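Local coordinates for hypothetical protein CNAG_02591 (Cryptococcus neoformans, PDB 4P5N), which may play a role in primary metabolism and is associated with virulence of the fungus, at residues D7-I13 against P67-D72. Sequence-based numbering, arbitrary orientation.
Sequences DKQGQNI and PGTLTD. With SO4 (sulfate ion), chain E.
An Asx turn within a type I beta turn, Asp-7 to Gly-10, packs here against the loop 67-70 and the short edge strand 71-72 that follows it, in a small Tudor-family antiparallel sheet. Asp-7 joins the two segments through its carboxylate. Asp-7 OD2 accepts a hydrogen bond from the backbone N of Asp-72 at 2.7 Å, on the anti lone pair and nearly straight (171°). A water donates to the same OD2 and to Asp-72 O, making a second link. The other oxygen, OD1, accepts bonds from its own segment. It takes the N-H groups of Gln-9 and Gln-11 from opposite faces of the carboxylate plane, which should fix the rotation of the group. CG lies between the backbone N and carbonyl carbon (chi1 76°), which lets the carboxylate fold back over the turn.

Next along, Lys-8 N donates to Leu-70 O at 2.9 Å. The aliphatic part of Lys-8 then runs past Thr-71; Lys-8 CD is 3.4 Å from Thr-71 OG1. Farther along the segment, Ile-13 CD1 meets Pro-67 CB and Leu-70 CD1, both at 3.8 Å. All three side chains also touch Val-53, so the contact reaches strand 52-56. The CA-H of Asp-7 points at Pro-67 O, with CA 3.3 Å from that oxygen.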
loop_
_atom_site.group_PDB
_atom_site.type_symbol
_atom_site.label_atom_id
_atom_site.label_comp_id
_atom_site.label_asym_id
_atom_site.label_seq_id
_atom_site.Cartn_x
_atom_site.Cartn_y
_atom_site.Cartn_z
ATOM N N ASP A 7 -3.355 3.661 18.378
ATOM C CA ASP A 7 -2.790 2.324 18.161
ATOM C C ASP A 7 -3.520 1.251 18.983
ATOM O O ASP A 7 -4.554 1.544 19.611
ATOM C CB ASP A 7 -1.268 2.327 18.416
ATOM C CG ASP A 7 -0.902 2.343 19.890
ATOM O OD1 ASP A 7 -1.788 2.488 20.769
ATOM O OD2 ASP A 7 0.310 2.197 20.171
ATOM N N LYS A 8 -2.987 0.028 19.002
ATOM C CA LYS A 8 -3.698 -1.090 19.675
ATOM C C LYS A 8 -3.679 -0.962 21.192
ATOM O O LYS A 8 -4.355 -1.709 21.892
ATOM C CB LYS A 8 -3.126 -2.438 19.236
ATOM C CG LYS A 8 -1.750 -2.763 19.786
ATOM C CD LYS A 8 -1.265 -4.131 19.320
ATOM C CE LYS A 8 -2.164 -5.264 19.817
ATOM N NZ LYS A 8 -1.591 -6.599 19.501
ATOM N N GLN A 9 -2.886 -0.012 21.692
ATOM C CA GLN A 9 -2.853 0.299 23.126
ATOM C C GLN A 9 -3.559 1.600 23.467
ATOM O O GLN A 9 -3.429 2.114 24.584
ATOM C CB GLN A 9 -1.406 0.300 23.636
ATOM C CG GLN A 9 -0.669 -1.033 23.420
ATOM C CD GLN A 9 -1.351 -2.252 24.061
ATOM O OE1 GLN A 9 -2.172 -2.127 24.982
ATOM N NE2 GLN A 9 -1.014 -3.434 23.572
ATOM N N GLY A 10 -4.356 2.109 22.522
ATOM C CA GLY A 10 -5.137 3.324 22.766
ATOM C C GLY A 10 -4.339 4.613 22.744
ATOM O O GLY A 10 -4.816 5.650 23.243
ATOM N N GLN A 11 -3.124 4.560 22.191
ATOM C CA GLN A 11 -2.218 5.709 22.224
ATOM C C GLN A 11 -2.305 6.493 20.929
ATOM O O GLN A 11 -2.289 5.898 19.852
ATOM C CB GLN A 11 -0.768 5.241 22.478
ATOM C CG GLN A 11 -0.596 4.430 23.768
ATOM C CD GLN A 11 -1.135 5.162 24.982
ATOM O OE1 GLN A 11 -0.634 6.228 25.348
ATOM N NE2 GLN A 11 -2.188 4.619 25.593
ATOM N N ASN A 12 -2.396 7.822 21.038
ATOM C CA ASN A 12 -2.442 8.684 19.867
ATOM C C ASN A 12 -1.195 8.520 19.002
ATOM O O ASN A 12 -0.059 8.580 19.512
ATOM C CB ASN A 12 -2.594 10.149 20.300
ATOM C CG ASN A 12 -3.898 10.409 21.052
ATOM O OD1 ASN A 12 -4.925 9.783 20.767
ATOM N ND2 ASN A 12 -3.878 11.358 21.989
ATOM N N ILE A 13 -1.398 8.333 17.701
ATOM C CA ILE A 13 -0.281 8.162 16.777
ATOM C C ILE A 13 0.024 9.499 16.112
ATOM O O ILE A 13 -0.870 10.155 15.610
ATOM C CB ILE A 13 -0.586 7.102 15.687
ATOM C CG1 ILE A 13 -0.929 5.739 16.322
ATOM C CG2 ILE A 13 0.582 7.013 14.696
ATOM C CD1 ILE A 13 -1.580 4.761 15.356
ATOM N N PRO A 67 -4.490 1.400 11.974
ATOM C CA PRO A 67 -3.847 1.851 13.224
ATOM C C PRO A 67 -4.109 0.932 14.401
ATOM O O PRO A 67 -3.271 0.807 15.289
ATOM C CB PRO A 67 -4.496 3.224 13.480
ATOM C CG PRO A 67 -5.801 3.180 12.710
ATOM C CD PRO A 67 -5.507 2.351 11.488
ATOM N N GLY A 68 -5.282 0.313 14.423
ATOM C CA GLY A 68 -5.733 -0.412 15.609
ATOM C C GLY A 68 -5.044 -1.734 15.855
ATOM O O GLY A 68 -5.269 -2.373 16.882
ATOM N N THR A 69 -4.197 -2.152 14.922
ATOM C CA THR A 69 -3.464 -3.410 15.058
ATOM C C THR A 69 -1.966 -3.168 14.976
ATOM O O THR A 69 -1.174 -4.100 14.802
ATOM C CB THR A 69 -3.857 -4.395 13.956
ATOM O OG1 THR A 69 -3.800 -3.709 12.696
ATOM C CG2 THR A 69 -5.265 -4.898 14.203
ATOM N N LEU A 70 -1.552 -1.919 15.095
ATOM C CA LEU A 70 -0.128 -1.710 15.238
ATOM C C LEU A 70 0.185 -1.086 16.581
ATOM O O LEU A 70 -0.722 -0.651 17.292
ATOM C CB LEU A 70 0.465 -0.967 14.058
ATOM C CG LEU A 70 -0.133 0.369 13.689
ATOM C CD1 LEU A 70 0.065 1.407 14.792
ATOM C CD2 LEU A 70 0.421 0.937 12.387
ATOM N N THR A 71 1.469 -1.058 16.930
ATOM C CA THR A 71 1.905 -0.462 18.190
ATOM C C THR A 71 2.790 0.735 17.916
ATOM O O THR A 71 3.730 0.640 17.125
ATOM C CB THR A 71 2.651 -1.492 19.060
ATOM O OG1 THR A 71 1.800 -2.614 19.280
ATOM C CG2 THR A 71 3.063 -0.907 20.433
ATOM N N ASP A 72 2.480 1.868 18.556
ATOM C CA ASP A 72 3.326 3.052 18.450
ATOM C C ASP A 72 4.403 2.903 19.522
ATOM O O ASP A 72 4.137 3.090 20.716
ATOM C CB ASP A 72 2.483 4.307 18.669
ATOM C CG ASP A 72 3.240 5.596 18.430
ATOM O OD1 ASP A 72 4.451 5.678 18.780
ATOM O OD2 ASP A 72 2.569 6.552 17.949
HETATM S S SO4 E . -5.016 -5.519 10.230
HETATM O O1 SO4 E . -6.013 -6.413 9.587
HETATM O O2 SO4 E . -4.357 -6.333 11.275
HETATM O O3 SO4 E . -5.710 -4.366 10.903
HETATM O O4 SO4 E . -3.982 -5.159 9.227
HETATM O O HOH W 1 1.837 2.414 22.339
HETATM O O HOH W 2 1.328 -3.716 21.759
#